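Local coordinates for protein peroxidase (PDB 6QZO) that binds heme b and probably acts as a peroxidase of the dye-decolorizing (DyP) type, coupling peroxide reduction to the oxidation of substrates, at residues 53-56 / 57-61; 66-69 / 70-73; 150-153 / 154-157; 162-165 / 166-169. One frame throughout, in Å; residues are numbered along the deposited sequence.

How the contacts relate
The four contacts belong to one ferredoxin-like βαββαβ unit, whose antiparallel sheet has the order 100-105, 143-149, 47-55, 170-179. Contact 1 is a surface turn joining strand 47-55 to helix 61-78; contact 2 is partly buried within that helix. Contacts 3 and 4 lie near the two ends of helix 152-165. Contact 3 is buried and rich in charge, and both it and contact 4 reach the second subunit. Contacts 1, 2 and 4 touch one another through apolar side chains and two probable hydrogen bonds on the helical side of the sheet, whereas contact 3 stands apart, its centre about 28 Å from that of contact 1. All four lie away from the heme site.

Contact 1: 53-56 / 57-61; sequences LDLA and STSDR
The flat group at the centre of this contact is the Ala56 carbonyl, and Ser59 stands over one of its faces: Ser59 N lies 63° out of the carbonyl plane, so the bond does not fall on a lone pair. That Ser59 N to Ala56 O hydrogen bond, 3.1 Å long with an N-H...O angle of 157°, closes a type I beta turn from Ala56 to Ser59. The turn begins the connection from the first strand to the first helix of a ferredoxin-like unit. Ser59 also brings carbon to the same oxygen, with its CB 3.1 Å from Ala56 O. Its hydroxyl lies anti to the Ser59 carbonyl carbon (chi1 -85°), which turns it toward the strand at the open end of the turn, where OG comes to 3.8 Å from Leu55 CB. Leu55 itself sends its branches inward onto Val64 and Leu67 of helix 61-78 and onto Leu109 and Ala112, so the last strand residue is tied to two helices while Ser57 and Thr58 at the head of the turn are exposed. Beyond the turn Asp60 is the N-cap of helix 61-78, its OD1 accepting from Ser63 N. On one side of the turn Thr58 OG1 comes to 3.8 Å from Ala56 CB, a loose touch of a methyl by a hydroxyl.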
loop_
_atom_site.group_PDB
_atom_site.type_symbol
_atom_site.label_atom_id
_atom_site.label_comp_id
_atom_site.label_asym_id
_atom_site.label_seq_id
_atom_site.Cartn_x
_atom_site.Cartn_y
_atom_site.Cartn_z
ATOM N N LEU A 53 -19.382 -1.355 -1.761
ATOM C CA LEU A 53 -20.091 -2.642 -1.907
ATOM C C LEU A 53 -21.416 -2.380 -2.611
ATOM O O LEU A 53 -21.919 -1.249 -2.526
ATOM C CB LEU A 53 -20.275 -3.290 -0.531
ATOM C CG LEU A 53 -18.972 -3.568 0.232
ATOM C CD1 LEU A 53 -18.704 -2.489 1.270
ATOM C CD2 LEU A 53 -19.013 -4.935 0.895
ATOM N N ASP A 54 -21.903 -3.381 -3.333
ATOM C CA ASP A 54 -23.240 -3.370 -3.974
ATOM C C ASP A 54 -24.127 -4.393 -3.265
ATOM O O ASP A 54 -23.687 -5.528 -3.029
ATOM C CB ASP A 54 -23.123 -3.618 -5.477
ATOM C CG ASP A 54 -22.710 -2.402 -6.265
ATOM O OD1 ASP A 54 -22.800 -1.273 -5.720
ATOM O OD2 ASP A 54 -22.289 -2.597 -7.416
ATOM N N LEU A 55 -25.338 -3.997 -2.900
ATOM C CA LEU A 55 -26.327 -4.904 -2.265
ATOM C C LEU A 55 -26.748 -5.961 -3.291
ATOM O O LEU A 55 -26.743 -5.658 -4.489
ATOM C CB LEU A 55 -27.512 -4.071 -1.767
ATOM C CG LEU A 55 -27.159 -3.067 -0.672
ATOM C CD1 LEU A 55 -28.289 -2.094 -0.436
ATOM C CD2 LEU A 55 -26.843 -3.831 0.613
ATOM N N ALA A 56 -27.065 -7.175 -2.845
ATOM C CA ALA A 56 -27.700 -8.213 -3.702
ATOM C C ALA A 56 -29.058 -7.704 -4.196
ATOM O O ALA A 56 -29.668 -6.910 -3.476
ATOM C CB ALA A 56 -27.823 -9.500 -2.931
ATOM N N SER A 57 -29.506 -8.153 -5.365
ATOM C CA SER A 57 -30.827 -7.827 -5.972
ATOM C C SER A 57 -31.966 -8.232 -5.017
ATOM O O SER A 57 -33.044 -7.613 -5.063
ATOM C CB SER A 57 -30.990 -8.485 -7.309
ATOM O OG SER A 57 -30.940 -9.898 -7.178
ATOM N N THR A 58 -31.728 -9.254 -4.195
ATOM C CA THR A 58 -32.724 -9.858 -3.266
ATOM C C THR A 58 -32.779 -9.086 -1.946
ATOM O O THR A 58 -33.696 -9.338 -1.173
ATOM C CB THR A 58 -32.416 -11.343 -3.037
ATOM O OG1 THR A 58 -31.068 -11.463 -2.573
ATOM C CG2 THR A 58 -32.580 -12.168 -4.298
ATOM N N SER A 59 -31.888 -8.123 -1.734
ATOM C CA SER A 59 -31.821 -7.271 -0.511
ATOM C C SER A 59 -33.151 -6.539 -0.278
ATOM O O SER A 59 -33.828 -6.176 -1.264
ATOM C CB SER A 59 -30.675 -6.307 -0.593
ATOM O OG SER A 59 -29.490 -6.944 -0.141
ATOM N N ASP A 60 -33.528 -6.361 0.987
ATOM C CA ASP A 60 -34.704 -5.559 1.434
ATOM C C ASP A 60 -34.291 -4.779 2.684
ATOM O O ASP A 60 -33.106 -4.853 3.056
ATOM C CB ASP A 60 -35.923 -6.459 1.682
ATOM C CG ASP A 60 -35.663 -7.575 2.683
ATOM O OD1 ASP A 60 -34.648 -7.482 3.440
ATOM O OD2 ASP A 60 -36.444 -8.550 2.660
ATOM N N ARG A 61 -35.230 -4.061 3.309
ATOM C CA ARG A 61 -34.977 -3.243 4.523
ATOM C C ARG A 61 -34.291 -4.117 5.585
ATOM O O ARG A 61 -33.379 -3.617 6.266
ATOM C CB ARG A 61 -36.297 -2.675 5.048
ATOM C CG ARG A 61 -36.156 -1.429 5.903
ATOM C CD ARG A 61 -37.506 -0.877 6.233
ATOM N NE ARG A 61 -37.865 0.116 5.230
ATOM C CZ ARG A 61 -39.094 0.550 4.975
ATOM N NH1 ARG A 61 -40.141 0.086 5.643
ATOM N NH2 ARG A 61 -39.276 1.479 4.047
#

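Contact 2: 66-69 / 70-73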
loop_
_atom_site.group_PDB
_atom_site.type_symbol
_atom_site.label_atom_id
_atom_site.label_comp_id
_atom_site.label_asym_id
_atom_site.label_seq_id
_atom_site.Cartn_x
_atom_site.Cartn_y
_atom_site.Cartn_z
ATOM N N ARG A 66 -29.715 -5.593 9.120
ATOM C CA ARG A 66 -28.810 -6.663 9.625
ATOM C C ARG A 66 -27.352 -6.291 9.303
ATOM O O ARG A 66 -26.510 -6.307 10.223
ATOM C CB ARG A 66 -29.190 -8.017 9.014
ATOM C CG ARG A 66 -28.392 -9.196 9.551
ATOM C CD ARG A 66 -28.644 -9.486 11.029
ATOM N NE ARG A 66 -27.729 -10.508 11.539
ATOM C CZ ARG A 66 -27.923 -11.227 12.648
ATOM N NH1 ARG A 66 -29.016 -11.061 13.374
ATOM N NH2 ARG A 66 -27.022 -12.118 13.031
ATOM N N LEU A 67 -27.072 -5.942 8.052
ATOM C CA LEU A 67 -25.710 -5.587 7.581
ATOM C C LEU A 67 -25.122 -4.462 8.446
ATOM O O LEU A 67 -23.992 -4.607 8.921
ATOM C CB LEU A 67 -25.802 -5.141 6.121
ATOM C CG LEU A 67 -24.481 -4.724 5.499
ATOM C CD1 LEU A 67 -23.457 -5.842 5.604
ATOM C CD2 LEU A 67 -24.674 -4.327 4.036
ATOM N N LEU A 68 -25.864 -3.371 8.618
ATOM C CA LEU A 68 -25.435 -2.195 9.430
ATOM C C LEU A 68 -25.223 -2.599 10.888
ATOM O O LEU A 68 -24.345 -2.009 11.551
ATOM C CB LEU A 68 -26.492 -1.091 9.336
ATOM C CG LEU A 68 -26.698 -0.503 7.949
ATOM C CD1 LEU A 68 -27.798 0.551 7.983
ATOM C CD2 LEU A 68 -25.393 0.077 7.400
ATOM N N ARG A 69 -26.029 -3.533 11.382
ATOM C CA ARG A 69 -25.961 -3.968 12.799
ATOM C C ARG A 69 -24.724 -4.840 13.010
ATOM O O ARG A 69 -24.044 -4.620 14.018
ATOM C CB ARG A 69 -27.217 -4.725 13.210
ATOM C CG ARG A 69 -28.436 -3.850 13.502
ATOM C CD ARG A 69 -29.476 -4.790 14.073
ATOM N NE ARG A 69 -30.786 -4.211 14.306
ATOM C CZ ARG A 69 -31.280 -3.875 15.494
ATOM N NH1 ARG A 69 -30.565 -3.993 16.601
ATOM N NH2 ARG A 69 -32.487 -3.345 15.573
ATOM N N VAL A 70 -24.450 -5.805 12.125
ATOM C CA VAL A 70 -23.235 -6.668 12.260
ATOM C C VAL A 70 -21.983 -5.785 12.100
ATOM O O VAL A 70 -21.019 -5.989 12.849
ATOM C CB VAL A 70 -23.224 -7.884 11.314
ATOM C CG1 VAL A 70 -24.353 -8.848 11.646
ATOM C CG2 VAL A 70 -23.279 -7.493 9.848
ATOM N N TRP A 71 -22.019 -4.809 11.195
ATOM C CA TRP A 71 -20.884 -3.873 10.968
ATOM C C TRP A 71 -20.653 -3.016 12.215
ATOM O O TRP A 71 -19.487 -2.782 12.564
ATOM C CB TRP A 71 -21.120 -3.004 9.740
ATOM C CG TRP A 71 -20.691 -3.637 8.455
ATOM C CD1 TRP A 71 -19.928 -4.757 8.282
ATOM C CD2 TRP A 71 -20.971 -3.132 7.137
ATOM N NE1 TRP A 71 -19.748 -4.990 6.950
ATOM C CE2 TRP A 71 -20.366 -4.011 6.222
ATOM C CE3 TRP A 71 -21.698 -2.045 6.648
ATOM C CZ2 TRP A 71 -20.452 -3.829 4.844
ATOM C CZ3 TRP A 71 -21.785 -1.868 5.286
ATOM C CH2 TRP A 71 -21.177 -2.752 4.404
ATOM N N THR A 72 -21.727 -2.563 12.857
ATOM C CA THR A 72 -21.631 -1.739 14.094
ATOM C C THR A 72 -20.844 -2.517 15.149
ATOM O O THR A 72 -19.922 -1.951 15.743
ATOM C CB THR A 72 -23.011 -1.310 14.588
ATOM O OG1 THR A 72 -23.589 -0.517 13.544
ATOM C CG2 THR A 72 -22.924 -0.530 15.881
ATOM N N VAL A 73 -21.178 -3.784 15.351
ATOM C CA VAL A 73 -20.437 -4.672 16.301
ATOM C C VAL A 73 -18.950 -4.680 15.920
ATOM O O VAL A 73 -18.115 -4.393 16.806
ATOM C CB VAL A 73 -21.023 -6.091 16.318
ATOM C CG1 VAL A 73 -20.209 -7.011 17.202
ATOM C CG2 VAL A 73 -22.480 -6.083 16.769
#
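Leu68 O is gripped twice by Thr72, through the backbone N and through the hydroxyl, which arrive from opposite faces of the carbonyl plane. The setting is the first helix, 61-78, of the ferredoxin-like unit, and the pair spans one helical turn. The hydroxyl bond is the shorter: Thr72 OG1 donates to Leu68 O at 2.6 Å, against 3.0 Å for Thr72 N to Leu68 O. Thr72 OG1 lies anti to its carbonyl carbon (chi1 -61°), which swings it back along the helix to the preceding turn; Thr72 OG1 in turn accepts from Val376 N, so it links the helix to the C-terminal region. A second pair four residues apart is apolar. Leu67 and Trp71 run side by side in the same direction, and Leu67 CD1 rests over a face of the indole, 3.8 Å from the centroid of the six-membered ring and 17° off its normal, a CH-pi contact. Leu67 CD2 meets the far rim, 3.9 Å from Trp71 CH2. The indole edge is fixed by a hydrogen bond from Trp71 NE1 to Leu162 O of helix 152-165. With a leucine at Trp71 this N-H is gone, and Leu162 O would probably be left without its indole donor while Leu67 CD1 lost the ring beneath it. On the outer flank Arg69 pairs with Glu65, while Arg66 crosses Val70 at about a right angle, with Arg66 NE 3.8 Å from Val70 CG1.

Contact 3: 150-153 / 154-157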
loop_
_atom_site.group_PDB
_atom_site.type_symbol
_atom_site.label_atom_id
_atom_site.label_comp_id
_atom_site.label_asym_id
_atom_site.label_seq_id
_atom_site.Cartn_x
_atom_site.Cartn_y
_atom_site.Cartn_z
ATOM N N ASP A 150 -3.208 3.883 10.996
ATOM C CA ASP A 150 -1.759 4.201 10.965
ATOM C C ASP A 150 -0.943 2.927 10.739
ATOM O O ASP A 150 0.289 3.008 10.888
ATOM C CB ASP A 150 -1.328 4.895 12.262
ATOM C CG ASP A 150 -1.513 6.390 12.237
ATOM O OD1 ASP A 150 -1.465 6.964 11.119
ATOM O OD2 ASP A 150 -1.700 6.968 13.327
ATOM N N ASP A 151 -1.592 1.809 10.405
ATOM C CA ASP A 151 -0.920 0.502 10.171
ATOM C C ASP A 151 -1.669 -0.300 9.108
ATOM O O ASP A 151 -2.881 -0.432 9.217
ATOM C CB ASP A 151 -0.815 -0.309 11.460
ATOM C CG ASP A 151 0.052 -1.543 11.277
ATOM O OD1 ASP A 151 -0.483 -2.576 10.826
ATOM O OD2 ASP A 151 1.283 -1.434 11.518
ATOM N N ARG A 152 -0.936 -0.866 8.146
ATOM C CA ARG A 152 -1.472 -1.510 6.924
ATOM C C ARG A 152 -1.991 -2.918 7.241
ATOM O O ARG A 152 -2.929 -3.369 6.556
ATOM C CB ARG A 152 -0.412 -1.515 5.834
ATOM C CG ARG A 152 -0.970 -1.826 4.466
ATOM C CD ARG A 152 -1.997 -0.865 3.911
ATOM N NE ARG A 152 -2.332 -1.484 2.648
ATOM C CZ ARG A 152 -3.177 -2.511 2.448
ATOM N NH1 ARG A 152 -3.828 -3.096 3.445
ATOM N NH2 ARG A 152 -3.322 -2.979 1.223
ATOM N N THR A 153 -1.413 -3.599 8.216
ATOM C CA THR A 153 -1.880 -4.942 8.653
ATOM C C THR A 153 -3.220 -4.784 9.375
ATOM O O THR A 153 -4.135 -5.558 9.077
ATOM C CB THR A 153 -0.827 -5.652 9.511
ATOM O OG1 THR A 153 0.334 -5.779 8.700
ATOM C CG2 THR A 153 -1.279 -7.009 9.994
ATOM N N THR A 154 -3.320 -3.810 10.285
ATOM C CA THR A 154 -4.581 -3.433 10.983
ATOM C C THR A 154 -5.671 -3.152 9.946
ATOM O O THR A 154 -6.818 -3.621 10.124
ATOM C CB THR A 154 -4.377 -2.209 11.885
ATOM O OG1 THR A 154 -3.316 -2.465 12.814
ATOM C CG2 THR A 154 -5.633 -1.845 12.644
ATOM N N LEU A 155 -5.316 -2.415 8.894
ATOM C CA LEU A 155 -6.263 -1.985 7.834
ATOM C C LEU A 155 -6.696 -3.207 7.019
ATOM O O LEU A 155 -7.920 -3.375 6.780
ATOM C CB LEU A 155 -5.563 -0.934 6.971
ATOM C CG LEU A 155 -6.443 -0.238 5.941
ATOM C CD1 LEU A 155 -7.512 0.518 6.640
ATOM C CD2 LEU A 155 -5.630 0.714 5.074
ATOM N N ALA A 156 -5.722 -4.025 6.605
ATOM C CA ALA A 156 -5.959 -5.260 5.826
ATOM C C ALA A 156 -6.919 -6.151 6.612
ATOM O O ALA A 156 -7.870 -6.690 6.022
ATOM C CB ALA A 156 -4.665 -5.968 5.553
ATOM N N HIS A 157 -6.683 -6.305 7.911
ATOM C CA HIS A 157 -7.530 -7.154 8.783
ATOM C C HIS A 157 -8.948 -6.590 8.844
ATOM O O HIS A 157 -9.886 -7.353 8.564
ATOM C CB HIS A 157 -6.975 -7.270 10.192
ATOM C CG HIS A 157 -7.772 -8.228 10.999
ATOM N ND1 HIS A 157 -7.956 -9.526 10.592
ATOM C CD2 HIS A 157 -8.453 -8.084 12.146
ATOM C CE1 HIS A 157 -8.707 -10.147 11.482
ATOM N NE2 HIS A 157 -9.026 -9.282 12.440
#
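Asp151 leads into helix 152-165 as its N-cap, and its side chain crosses that of Thr154 at about a right angle. From the base outward, Asp151 CB lies 3.6 Å from Thr154 OG1, and Asp151 CG stays beside the same hydroxyl at 3.8 Å. At the tip Asp151 OD1 accepts from Thr154 N at 3.1 Å, nearly straight at 167°, on its anti lone pair. Thr153 N gives it a second, weak bond of 3.0 Å bent to 127°. A chi1 of -171°, CG opposite the backbone N, carries the carboxylate over the opening turn, where it can cap these amides. It also faces the dimer interface: OD1 forms a salt bridge with Arg181 of the second subunit, and OD2 accepts from Ser182 N there. Substituting an alanine for Asp151 would probably leave Thr154 N without its cap and that Arg181 without its carboxylate mate. Thr154 OG1 donates to Val95 O, binding this helix start to a neighbouring loop. Arg152, whose NH1 makes a long, weak ion pair with Asp313 of the second subunit, lies along the next turn, its NH1 3.7 Å from Ala156 CB.

Contact 4: 162-165 / 166-169; sequences LTKE and AQGL
Three backbone hydrogen bonds draw Ala166 and Gln167 against the C-terminal part of helix 152-165. Ala166 N is shared, giving a weak bond to Leu162 O at 3.4 Å and a better one to Thr163 O at 3.2 Å. Gln167 N donates to Lys164 O at 3.1 Å, with an N-H...O angle of 157°. Both i to i+3 bonds, to Thr163 O and Lys164 O, meet their carbonyls from well above the plane, the Gln167 donor 64° out of it, consistent with a tighter, 3-10-like winding here. A type II turn follows, closed by Leu169 N to Ala166 O, with Gly168 at the corner whose phi is 90°. Packing between side chains is slight. Gln167 bends back on Lys164, its CB 3.2 Å from Lys164 O and its amide NE2 3.5 Å from Lys164 CA; the two chains pass at a slant, NE2 also touching the Lys164 stem. The charged ends find partners outside the segment: Lys164 NZ forms a salt bridge with Asp244 of the second subunit, and Glu165 OE1 accepts from Ala86 N. Ala166, buried, turns its methyl to Leu67 and Trp71 of helix 61-78, while Leu169 pairs by backbone with Ala56, just past the end of strand 47-55. The turn beyond, with Gln167 and Gly168 exposed, delivers the chain into strand 170-179, outermost of the sheet within this chain.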
loop_
_atom_site.group_PDB
_atom_site.type_symbol
_atom_site.label_atom_id
_atom_site.label_comp_id
_atom_site.label_asym_id
_atom_site.label_seq_id
_atom_site.Cartn_x
_atom_site.Cartn_y
_atom_site.Cartn_z
ATOM N N LEU A 162 -14.788 -6.827 7.785
ATOM C CA LEU A 162 -16.009 -6.094 7.377
ATOM C C LEU A 162 -16.553 -6.694 6.076
ATOM O O LEU A 162 -17.791 -6.814 5.952
ATOM C CB LEU A 162 -15.691 -4.608 7.215
ATOM C CG LEU A 162 -15.293 -3.910 8.511
ATOM C CD1 LEU A 162 -14.619 -2.574 8.221
ATOM C CD2 LEU A 162 -16.491 -3.724 9.430
ATOM N N THR A 163 -15.668 -7.082 5.156
ATOM C CA THR A 163 -16.034 -7.642 3.833
ATOM C C THR A 163 -16.719 -8.994 4.044
ATOM O O THR A 163 -17.802 -9.207 3.459
ATOM C CB THR A 163 -14.812 -7.751 2.914
ATOM O OG1 THR A 163 -14.269 -6.442 2.773
ATOM C CG2 THR A 163 -15.136 -8.305 1.546
ATOM N N LYS A 164 -16.101 -9.877 4.833
ATOM C CA LYS A 164 -16.651 -11.213 5.171
ATOM C C LYS A 164 -18.031 -11.083 5.823
ATOM O O LYS A 164 -18.893 -11.921 5.535
ATOM C CB LYS A 164 -15.724 -11.935 6.154
ATOM C CG LYS A 164 -14.563 -12.668 5.531
ATOM C CD LYS A 164 -13.534 -13.109 6.562
ATOM C CE LYS A 164 -14.083 -14.144 7.519
ATOM N NZ LYS A 164 -13.020 -14.681 8.416
ATOM N N GLU A 165 -18.208 -10.099 6.705
ATOM C CA GLU A 165 -19.462 -9.910 7.477
ATOM C C GLU A 165 -20.634 -9.656 6.522
ATOM O O GLU A 165 -21.756 -10.069 6.861
ATOM C CB GLU A 165 -19.315 -8.734 8.437
ATOM C CG GLU A 165 -20.170 -8.873 9.660
ATOM C CD GLU A 165 -19.693 -10.004 10.536
ATOM O OE1 GLU A 165 -18.647 -9.839 11.209
ATOM O OE2 GLU A 165 -20.354 -11.072 10.515
ATOM N N ALA A 166 -20.374 -9.012 5.377
ATOM C CA ALA A 166 -21.382 -8.611 4.372
ATOM C C ALA A 166 -21.659 -9.745 3.376
ATOM O O ALA A 166 -22.549 -9.559 2.508
ATOM C CB ALA A 166 -20.920 -7.373 3.655
ATOM N N GLN A 167 -20.950 -10.872 3.486
ATOM C CA GLN A 167 -21.058 -11.997 2.509
ATOM C C GLN A 167 -22.539 -12.406 2.440
ATOM O O GLN A 167 -23.143 -12.685 3.527
ATOM C CB GLN A 167 -20.151 -13.176 2.897
ATOM C CG GLN A 167 -19.488 -13.880 1.706
ATOM C CD GLN A 167 -18.003 -13.597 1.560
ATOM O OE1 GLN A 167 -17.470 -13.452 0.461
ATOM N NE2 GLN A 167 -17.290 -13.558 2.674
ATOM N N GLY A 168 -23.121 -12.398 1.236
ATOM C CA GLY A 168 -24.533 -12.765 1.018
ATOM C C GLY A 168 -25.502 -11.582 1.125
ATOM O O GLY A 168 -26.661 -11.766 0.672
ATOM N N LEU A 169 -25.067 -10.436 1.675
ATOM C CA LEU A 169 -25.891 -9.195 1.769
ATOM C C LEU A 169 -25.372 -8.141 0.782
ATOM O O LEU A 169 -26.186 -7.415 0.179
ATOM C CB LEU A 169 -25.837 -8.648 3.198
ATOM C CG LEU A 169 -26.215 -9.649 4.293
ATOM C CD1 LEU A 169 -25.830 -9.114 5.674
ATOM C CD2 LEU A 169 -27.702 -9.979 4.234
#